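Local coordinates for protein Abbfa_003403 (Acinetobacter baumannii, PDB 4ZXH) that probably builds a peptide product as a four-domain nonribosomal peptide synthetase, joining condensation, adenylation, carrier and thioesterase steps, at residues E811-G816 and Q833-P838; Y1080-R1085 and E1304-V1309; G1134-G1139 and S1298-A1303. One frame throughout, in Å; residues are numbered along the deposited sequence.

Contact 1 (E811-G816 and Q833-P838)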
loop_
_atom_site.group_PDB
_atom_site.type_symbol
_atom_site.label_atom_id
_atom_site.label_comp_id
_atom_site.label_asym_id
_atom_site.label_seq_id
_atom_site.Cartn_x
_atom_site.Cartn_y
_atom_site.Cartn_z
ATOM N N GLU A 811 -23.119 3.137 -11.555
ATOM C CA GLU A 811 -23.413 4.541 -11.807
ATOM C C GLU A 811 -24.575 4.969 -10.922
ATOM O O GLU A 811 -25.572 4.268 -10.828
ATOM C CB GLU A 811 -23.729 4.772 -13.300
ATOM C CG GLU A 811 -23.824 6.244 -13.761
ATOM C CD GLU A 811 -23.810 6.393 -15.284
ATOM O OE1 GLU A 811 -23.985 5.374 -15.989
ATOM O OE2 GLU A 811 -23.605 7.525 -15.784
ATOM N N LEU A 812 -24.440 6.101 -10.242
ATOM C CA LEU A 812 -25.567 6.646 -9.506
ATOM C C LEU A 812 -26.571 7.287 -10.468
ATOM O O LEU A 812 -26.202 8.162 -11.250
ATOM C CB LEU A 812 -25.093 7.674 -8.478
ATOM C CG LEU A 812 -26.186 8.435 -7.716
ATOM C CD1 LEU A 812 -27.049 7.504 -6.882
ATOM C CD2 LEU A 812 -25.560 9.517 -6.841
ATOM N N TRP A 813 -27.829 6.840 -10.421
ATOM C CA TRP A 813 -28.923 7.527 -11.119
ATOM C C TRP A 813 -29.846 8.152 -10.082
ATOM O O TRP A 813 -30.057 7.556 -9.023
ATOM C CB TRP A 813 -29.716 6.575 -12.011
ATOM C CG TRP A 813 -29.000 6.075 -13.234
ATOM C CD1 TRP A 813 -27.862 5.310 -13.272
ATOM C CD2 TRP A 813 -29.394 6.271 -14.597
ATOM N NE1 TRP A 813 -27.526 5.026 -14.573
ATOM C CE2 TRP A 813 -28.447 5.604 -15.404
ATOM C CE3 TRP A 813 -30.450 6.953 -15.212
ATOM C CZ2 TRP A 813 -28.526 5.603 -16.794
ATOM C CZ3 TRP A 813 -30.526 6.949 -16.590
ATOM C CH2 TRP A 813 -29.568 6.277 -17.367
ATOM N N ILE A 814 -30.400 9.328 -10.387
ATOM C CA ILE A 814 -31.241 10.063 -9.440
ATOM C C ILE A 814 -32.635 10.339 -9.985
ATOM O O ILE A 814 -32.779 10.847 -11.096
ATOM C CB ILE A 814 -30.621 11.428 -9.056
ATOM C CG1 ILE A 814 -29.272 11.244 -8.372
ATOM C CG2 ILE A 814 -31.579 12.241 -8.168
ATOM C CD1 ILE A 814 -28.700 12.529 -7.863
ATOM N N GLY A 815 -33.662 10.031 -9.198
ATOM C CA GLY A 815 -35.023 10.273 -9.633
ATOM C C GLY A 815 -35.789 11.151 -8.671
ATOM O O GLY A 815 -35.332 11.398 -7.556
ATOM N N GLY A 816 -36.959 11.621 -9.100
ATOM C CA GLY A 816 -37.814 12.413 -8.235
ATOM C C GLY A 816 -38.016 13.862 -8.635
ATOM O O GLY A 816 -37.815 14.243 -9.795
ATOM N N GLN A 833 -29.550 11.963 -21.217
ATOM C CA GLN A 833 -29.198 12.079 -19.802
ATOM C C GLN A 833 -30.422 12.029 -18.879
ATOM O O GLN A 833 -30.292 11.672 -17.703
ATOM C CB GLN A 833 -28.426 13.376 -19.541
ATOM C CG GLN A 833 -27.171 13.529 -20.357
ATOM C CD GLN A 833 -26.237 12.346 -20.206
ATOM O OE1 GLN A 833 -25.564 12.182 -19.176
ATOM N NE2 GLN A 833 -26.193 11.505 -21.233
ATOM N N PHE A 834 -31.597 12.402 -19.396
ATOM C CA PHE A 834 -32.848 12.287 -18.634
ATOM C C PHE A 834 -33.791 11.285 -19.298
ATOM O O PHE A 834 -34.337 11.548 -20.368
ATOM C CB PHE A 834 -33.555 13.644 -18.510
ATOM C CG PHE A 834 -32.740 14.714 -17.821
ATOM C CD1 PHE A 834 -32.872 14.942 -16.460
ATOM C CD2 PHE A 834 -31.878 15.526 -18.545
ATOM C CE1 PHE A 834 -32.141 15.938 -15.825
ATOM C CE2 PHE A 834 -31.140 16.536 -17.911
ATOM C CZ PHE A 834 -31.274 16.736 -16.553
ATOM N N ARG A 835 -33.975 10.133 -18.662
ATOM C CA ARG A 835 -34.745 9.032 -19.237
ATOM C C ARG A 835 -35.558 8.332 -18.168
ATOM O O ARG A 835 -35.229 8.405 -16.977
ATOM C CB ARG A 835 -33.828 7.982 -19.885
ATOM C CG ARG A 835 -32.815 8.498 -20.860
ATOM C CD ARG A 835 -31.695 7.517 -21.041
ATOM N NE ARG A 835 -32.096 6.392 -21.866
ATOM C CZ ARG A 835 -31.400 5.263 -21.974
ATOM N NH1 ARG A 835 -30.260 5.112 -21.293
ATOM N NH2 ARG A 835 -31.844 4.282 -22.760
ATOM N N THR A 836 -36.600 7.628 -18.594
ATOM C CA THR A 836 -37.126 6.542 -17.786
ATOM C C THR A 836 -36.444 5.269 -18.254
ATOM O O THR A 836 -35.991 5.188 -19.399
ATOM C CB THR A 836 -38.619 6.383 -17.922
ATOM O OG1 THR A 836 -38.902 5.762 -19.181
ATOM C CG2 THR A 836 -39.293 7.733 -17.841
ATOM N N LEU A 837 -36.364 4.278 -17.377
ATOM C CA LEU A 837 -35.692 3.046 -17.742
ATOM C C LEU A 837 -36.637 1.854 -17.634
ATOM O O LEU A 837 -37.445 1.782 -16.707
ATOM C CB LEU A 837 -34.463 2.849 -16.862
ATOM C CG LEU A 837 -33.375 3.915 -17.026
ATOM C CD1 LEU A 837 -32.276 3.749 -15.970
ATOM C CD2 LEU A 837 -32.793 3.850 -18.425
ATOM N N PRO A 838 -36.555 0.919 -18.596
ATOM C CA PRO A 838 -37.413 -0.277 -18.602
ATOM C C PRO A 838 -37.198 -1.136 -17.368
ATOM O O PRO A 838 -38.128 -1.763 -16.876
ATOM C CB PRO A 838 -36.978 -1.021 -19.865
ATOM C CG PRO A 838 -36.426 0.053 -20.750
ATOM C CD PRO A 838 -35.732 1.008 -19.814
#

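Contact 2 (Y1080-R1085 and E1304-V1309)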
loop_
_atom_site.group_PDB
_atom_site.type_symbol
_atom_site.label_atom_id
_atom_site.label_comp_id
_atom_site.label_asym_id
_atom_site.label_seq_id
_atom_site.Cartn_x
_atom_site.Cartn_y
_atom_site.Cartn_z
ATOM N N TYR A 1080 38.712 -1.027 -4.243
ATOM C CA TYR A 1080 38.962 -2.418 -4.680
ATOM C C TYR A 1080 37.706 -3.085 -5.227
ATOM O O TYR A 1080 37.796 -4.151 -5.824
ATOM C CB TYR A 1080 39.535 -3.281 -3.531
ATOM C CG TYR A 1080 40.807 -2.710 -2.992
ATOM C CD1 TYR A 1080 41.910 -2.547 -3.822
ATOM C CD2 TYR A 1080 40.905 -2.274 -1.675
ATOM C CE1 TYR A 1080 43.072 -1.984 -3.370
ATOM C CE2 TYR A 1080 42.084 -1.711 -1.205
ATOM C CZ TYR A 1080 43.159 -1.564 -2.067
ATOM O OH TYR A 1080 44.333 -0.997 -1.639
ATOM N N MET A 1081 36.531 -2.484 -5.018
ATOM C CA MET A 1081 35.309 -3.090 -5.532
ATOM C C MET A 1081 35.368 -3.261 -7.048
ATOM O O MET A 1081 35.221 -4.367 -7.549
ATOM C CB MET A 1081 34.079 -2.284 -5.153
ATOM C CG MET A 1081 33.937 -2.056 -3.675
ATOM S SD MET A 1081 32.391 -1.187 -3.263
ATOM C CE MET A 1081 31.310 -2.625 -3.226
ATOM N N GLU A 1082 35.611 -2.187 -7.780
ATOM C CA GLU A 1082 35.579 -2.300 -9.231
ATOM C C GLU A 1082 36.671 -3.272 -9.699
ATOM O O GLU A 1082 36.417 -4.108 -10.572
ATOM C CB GLU A 1082 35.716 -0.928 -9.898
ATOM C CG GLU A 1082 35.640 -0.950 -11.416
ATOM C CD GLU A 1082 34.276 -1.450 -11.992
ATOM O OE1 GLU A 1082 33.191 -1.179 -11.424
ATOM O OE2 GLU A 1082 34.294 -2.136 -13.032
ATOM N N LEU A 1083 37.857 -3.201 -9.091
ATOM C CA LEU A 1083 38.938 -4.140 -9.408
ATOM C C LEU A 1083 38.508 -5.596 -9.226
ATOM O O LEU A 1083 38.824 -6.455 -10.057
ATOM C CB LEU A 1083 40.165 -3.873 -8.544
ATOM C CG LEU A 1083 41.290 -4.909 -8.628
ATOM C CD1 LEU A 1083 42.065 -4.824 -9.946
ATOM C CD2 LEU A 1083 42.213 -4.783 -7.427
ATOM N N SER A 1084 37.774 -5.864 -8.148
ATOM C CA SER A 1084 37.356 -7.216 -7.820
ATOM C C SER A 1084 36.402 -7.779 -8.889
ATOM O O SER A 1084 36.347 -8.992 -9.094
ATOM C CB SER A 1084 36.692 -7.247 -6.449
ATOM O OG SER A 1084 35.287 -7.058 -6.562
ATOM N N ARG A 1085 35.670 -6.901 -9.576
ATOM C CA ARG A 1085 34.680 -7.353 -10.551
ATOM C C ARG A 1085 35.351 -7.948 -11.783
ATOM O O ARG A 1085 34.735 -8.692 -12.519
ATOM C CB ARG A 1085 33.736 -6.205 -10.945
ATOM C CG ARG A 1085 32.983 -5.613 -9.741
ATOM C CD ARG A 1085 31.949 -4.575 -10.092
ATOM N NE ARG A 1085 31.252 -4.113 -8.883
ATOM C CZ ARG A 1085 31.407 -2.911 -8.311
ATOM N NH1 ARG A 1085 32.236 -2.014 -8.824
ATOM N NH2 ARG A 1085 30.732 -2.600 -7.215
ATOM N N GLU A 1304 37.095 1.831 -16.582
ATOM C CA GLU A 1304 37.742 1.831 -17.899
ATOM C C GLU A 1304 39.183 1.310 -17.822
ATOM O O GLU A 1304 39.600 0.483 -18.629
ATOM C CB GLU A 1304 37.711 3.232 -18.504
ATOM C CG GLU A 1304 38.491 3.373 -19.808
ATOM C CD GLU A 1304 38.263 4.712 -20.536
ATOM O OE1 GLU A 1304 37.634 5.626 -19.949
ATOM O OE2 GLU A 1304 38.710 4.839 -21.706
ATOM N N ASN A 1305 39.936 1.745 -16.815
ATOM C CA ASN A 1305 41.347 1.398 -16.767
ATOM C C ASN A 1305 41.668 0.203 -15.889
ATOM O O ASN A 1305 42.733 -0.402 -16.017
ATOM C CB ASN A 1305 42.179 2.591 -16.297
ATOM C CG ASN A 1305 41.868 3.858 -17.060
ATOM O OD1 ASN A 1305 42.105 3.960 -18.274
ATOM N ND2 ASN A 1305 41.350 4.847 -16.348
ATOM N N VAL A 1306 40.766 -0.159 -14.999
ATOM C CA VAL A 1306 41.149 -1.141 -14.002
ATOM C C VAL A 1306 41.030 -2.571 -14.541
ATOM O O VAL A 1306 41.614 -3.499 -13.992
ATOM C CB VAL A 1306 40.325 -0.967 -12.705
ATOM C CG1 VAL A 1306 38.956 -1.632 -12.825
ATOM C CG2 VAL A 1306 41.112 -1.508 -11.522
ATOM N N VAL A 1307 40.308 -2.757 -15.635
ATOM C CA VAL A 1307 40.252 -4.083 -16.242
ATOM C C VAL A 1307 41.638 -4.565 -16.647
ATOM O O VAL A 1307 41.997 -5.711 -16.384
ATOM C CB VAL A 1307 39.339 -4.122 -17.485
ATOM C CG1 VAL A 1307 39.220 -5.560 -17.991
ATOM C CG2 VAL A 1307 37.967 -3.529 -17.160
ATOM N N ALA A 1308 42.412 -3.694 -17.289
ATOM C CA ALA A 1308 43.758 -4.046 -17.724
ATOM C C ALA A 1308 44.644 -4.331 -16.510
ATOM O O ALA A 1308 45.586 -5.119 -16.577
ATOM C CB ALA A 1308 44.347 -2.946 -18.582
ATOM N N VAL A 1309 44.315 -3.716 -15.384
ATOM C CA VAL A 1309 45.046 -3.980 -14.144
ATOM C C VAL A 1309 44.779 -5.394 -13.642
ATOM O O VAL A 1309 45.710 -6.126 -13.319
ATOM C CB VAL A 1309 44.667 -2.973 -13.050
ATOM C CG1 VAL A 1309 45.330 -3.345 -11.748
ATOM C CG2 VAL A 1309 45.042 -1.570 -13.491
#

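Contact 3 (G1134-G1139 and S1298-A1303)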
loop_
_atom_site.group_PDB
_atom_site.type_symbol
_atom_site.label_atom_id
_atom_site.label_comp_id
_atom_site.label_asym_id
_atom_site.label_seq_id
_atom_site.Cartn_x
_atom_site.Cartn_y
_atom_site.Cartn_z
ATOM N N GLY A 1134 48.687 -7.028 -1.423
ATOM C CA GLY A 1134 48.672 -5.939 -2.358
ATOM C C GLY A 1134 47.865 -4.762 -1.891
ATOM O O GLY A 1134 47.162 -4.849 -0.881
ATOM N N GLY A 1135 47.956 -3.670 -2.646
ATOM C CA GLY A 1135 47.330 -2.424 -2.265
ATOM C C GLY A 1135 47.487 -1.359 -3.339
ATOM O O GLY A 1135 48.427 -1.374 -4.163
ATOM N N TRP A 1136 46.532 -0.437 -3.344
ATOM C CA TRP A 1136 46.604 0.689 -4.240
ATOM C C TRP A 1136 47.202 1.819 -3.430
ATOM O O TRP A 1136 46.877 1.967 -2.257
ATOM C CB TRP A 1136 45.220 1.053 -4.804
ATOM C CG TRP A 1136 45.225 2.421 -5.381
ATOM C CD1 TRP A 1136 45.808 2.814 -6.553
ATOM C CD2 TRP A 1136 44.661 3.596 -4.800
ATOM N NE1 TRP A 1136 45.622 4.165 -6.749
ATOM C CE2 TRP A 1136 44.927 4.673 -5.680
ATOM C CE3 TRP A 1136 43.949 3.852 -3.620
ATOM C CZ2 TRP A 1136 44.516 5.980 -5.415
ATOM C CZ3 TRP A 1136 43.532 5.165 -3.357
ATOM C CH2 TRP A 1136 43.827 6.205 -4.246
ATOM N N CYS A 1137 48.089 2.603 -4.027
ATOM C CA CYS A 1137 48.685 3.733 -3.307
ATOM C C CYS A 1137 49.321 3.267 -1.976
ATOM O O CYS A 1137 50.102 2.308 -1.941
ATOM C CB CYS A 1137 47.618 4.815 -3.066
ATOM S SG CYS A 1137 48.207 6.436 -2.476
ATOM N N PHE A 1138 48.953 3.926 -0.886
ATOM C CA PHE A 1138 49.487 3.639 0.447
ATOM C C PHE A 1138 49.261 2.177 0.886
ATOM O O PHE A 1138 50.062 1.608 1.636
ATOM C CB PHE A 1138 48.856 4.617 1.427
ATOM C CG PHE A 1138 49.339 4.494 2.833
ATOM C CD1 PHE A 1138 50.620 4.873 3.175
ATOM C CD2 PHE A 1138 48.479 4.053 3.833
ATOM C CE1 PHE A 1138 51.056 4.775 4.486
ATOM C CE2 PHE A 1138 48.902 3.962 5.144
ATOM C CZ PHE A 1138 50.193 4.323 5.471
ATOM N N GLY A 1139 48.186 1.562 0.394
ATOM C CA GLY A 1139 47.975 0.136 0.610
ATOM C C GLY A 1139 49.198 -0.709 0.251
ATOM O O GLY A 1139 49.588 -1.598 1.010
ATOM N N SER A 1298 44.580 8.200 -9.509
ATOM C CA SER A 1298 43.235 7.765 -9.146
ATOM C C SER A 1298 42.526 6.886 -10.204
ATOM O O SER A 1298 41.980 5.836 -9.875
ATOM C CB SER A 1298 42.376 8.984 -8.835
ATOM O OG SER A 1298 42.597 9.364 -7.495
ATOM N N SER A 1299 42.546 7.313 -11.462
ATOM C CA SER A 1299 41.723 6.714 -12.503
ATOM C C SER A 1299 42.180 5.322 -12.913
ATOM O O SER A 1299 41.448 4.605 -13.587
ATOM C CB SER A 1299 41.688 7.620 -13.736
ATOM O OG SER A 1299 42.987 7.812 -14.284
ATOM N N ILE A 1300 43.385 4.940 -12.505
ATOM C CA ILE A 1300 43.885 3.587 -12.749
ATOM C C ILE A 1300 42.909 2.553 -12.158
ATOM O O ILE A 1300 42.783 1.436 -12.682
ATOM C CB ILE A 1300 45.331 3.411 -12.158
ATOM C CG1 ILE A 1300 45.933 2.041 -12.476
ATOM C CG2 ILE A 1300 45.333 3.630 -10.664
ATOM C CD1 ILE A 1300 46.315 1.847 -13.891
ATOM N N MET A 1301 42.177 2.953 -11.113
ATOM C CA MET A 1301 41.221 2.075 -10.435
ATOM C C MET A 1301 39.758 2.244 -10.898
ATOM O O MET A 1301 38.856 1.614 -10.330
ATOM C CB MET A 1301 41.316 2.292 -8.917
ATOM C CG MET A 1301 42.738 2.074 -8.352
ATOM S SD MET A 1301 43.315 0.360 -8.134
ATOM C CE MET A 1301 43.818 -0.027 -9.795
ATOM N N TYR A 1302 39.511 3.104 -11.891
ATOM C CA TYR A 1302 38.158 3.245 -12.464
ATOM C C TYR A 1302 37.922 2.165 -13.487
ATOM O O TYR A 1302 38.851 1.751 -14.187
ATOM C CB TYR A 1302 37.934 4.584 -13.186
ATOM C CG TYR A 1302 38.157 5.835 -12.401
ATOM C CD1 TYR A 1302 38.258 5.816 -11.007
ATOM C CD2 TYR A 1302 38.289 7.047 -13.054
ATOM C CE1 TYR A 1302 38.481 6.990 -10.298
ATOM C CE2 TYR A 1302 38.508 8.222 -12.352
ATOM C CZ TYR A 1302 38.611 8.190 -10.984
ATOM O OH TYR A 1302 38.842 9.365 -10.304
ATOM N N ALA A 1303 36.657 1.786 -13.633
ATOM C CA ALA A 1303 36.230 0.735 -14.547
ATOM C C ALA A 1303 36.984 0.699 -15.886
ATOM O O ALA A 1303 37.476 -0.358 -16.278
ATOM C CB ALA A 1303 34.743 0.865 -14.786
#

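Contact 1 (E811-G816 and Q833-P838)
Trp813 and Leu837 share a first torsion: CG lies beside the backbone N and opposite the carbonyl carbon (chi1 -70° in Trp813, -64° in Leu837). From these positions the indole and the isobutyl group meet at about a right angle. Leu837 CD1 sits over one face of the indole, 3.8 Å from the centroid of the six-membered ring of Trp813. It is 14° off the ring normal, so this is a CH-pi contact. The closest pair is Leu837 CD1 and Trp813 CZ3, 3.7 Å apart. Arg835 reaches the same ring from another side. Its chain bends at chi3 and brings NH1 to 4.2 Å from Trp813 CH2, at the ring edge and near the ring plane. The guanidinium is turned well away from the indole plane and is not stacked on it. Leu837 CD2 lies over the centre of one guanidinium face, so this leucine touches both flat groups.

Leu797 of strand 792-797 and Leu846 of strand 846-855 also touch both Trp813 and Leu837. Strands 792-797, 809-816, 834-835 and 846-855 belong to one curled antiparallel sheet, consistent with the small distorted barrel of adenylation domains. No hydrogen bond crosses between 811-816 and 833-838. Burial of apolar surface and CH-pi attraction therefore hold this pair, while the arginine NH1 meets the indole at its edge and at a longer distance.

Contact 2 (Y1080-R1085 and E1304-V1309)
Val1306 and Leu1083 bury most of the surface in this contact, and Glu1082 adds a smaller share. Their segments lie on helices 1081-1086 and 1303-1316. The short helical segments approach to 8.8 Å between axes and cross at -54°. The nearest CA atoms, those of Leu1083 and Val1306, are 5.9 Å apart.

Val1306 divides its two methyls between neighbouring side chains. CG2 meets Leu1083, 3.8 Å from its CD1, and also lies against its CB. The other methyl turns to the acid: Val1306 CG1 is 3.7 Å from Glu1082 CG. Leu1083 holds CG anti to its backbone N (chi1 171°), which swings CD1 over to the valines of the other helix. It touches Val1309 as well, with Leu1083 CD1 4.0 Å from Val1309 CG1.

Glu1082 gives its aliphatic part to the valine and its carboxylate to other groups. A bend at chi2 (63°) keeps CG on the valine while it turns the carboxylate toward Arg1085. Within the segment, Arg1085 NH1 makes a salt bridge to Glu1082 OE1 at 2.9 Å, coming from above the carboxylate plane. Arg994 is a second salt-bridge partner of OE1, and His1086 hydrogen-bonds to OE2. Arg1085 also pairs with Glu987 on helix 977-990. The pairs with Arg994 and Glu987 link helix 1081-1086 to the carrier region.

The packing joins an early helix of the alpha/beta-hydrolase fold to its last one. No hydrogen bond links 1080-1085 to 1304-1309. Aliphatic packing thus joins the two helices, while the Glu1082 carboxylate is paired with Arg1085, Arg994 and His1086.

Contact 3 (G1134-G1139 and S1298-A1303)
Trp1136 lies with one indole face against Met1301. Met1301 CG sits over that face, 3.8 Å from the centroid of the five-membered ring of Trp1136 and 19° off its normal, a CH-pi contact. The closest pair is Met1301 CG and Trp1136 CD1, at 3.6 Å. The methionine chain bends at chi2 and chi3, and its sulfur lies obliquely above the rim of the five-membered ring. Met1301 SD is 4.4 Å from the centroid of this Trp1136 ring, a Met-aromatic contact. Ile1300 adds a methyl, with CG2 4.0 Å from Trp1136 NE1. Ser1298 lies near the six-membered ring on its NE1 side, its CA 4.3 Å from Trp1136 CZ2.

The opposite indole face is backed by Cys1137 CB. This cysteine stands at the turn between strand 1131-1136 and helix 1138-1152, with phi 54° and psi -128°. Turn and sequence fit the nucleophile elbow of alpha/beta hydrolases, GxCxG here, with Gly1135 and Gly1139 packed close together. Cys1137, His1297 and Asp1164 probably form the catalytic triad.

Trp1136 is fixed further by NE1, which hydrogen-bonds to His1297 O, and its indole also meets the His1297 ring. The 3-10 turn at 1299-1301 is held by Met1301 N bonding to Ser1298 O, 3.1 Å away. Farther out, Ile1163 of strand 1157-1163 touches Trp1136, Ile1300 and Met1301. Val1309 of helix 1303-1316 packs on Ile1300 and Met1301.

Overall arrangement
Contact 1 comes first along the chain and belongs to the adenylation region. Contacts 2 and 3 both lie in the thioesterase domain, with contact 3 nested inside the loop that contact 2 closes. The centre of contact 1 is about 72 Å from that of contact 2 and about 77 Å from that of contact 3, on the other side of the chain's centre. Contacts 2 and 3 have centres about 9 Å apart and touch. Segments 1298-1303 and 1304-1309 are consecutive, the 3-10 turn leading into helix 1303-1316. Asn1305 ND2 probably bonds to Ser1299 O, and Tyr1080 OH to Trp1136 N. Helix packing and the probable nucleophile elbow thus form one continuous region, whereas contact 1 belongs to a separate domain.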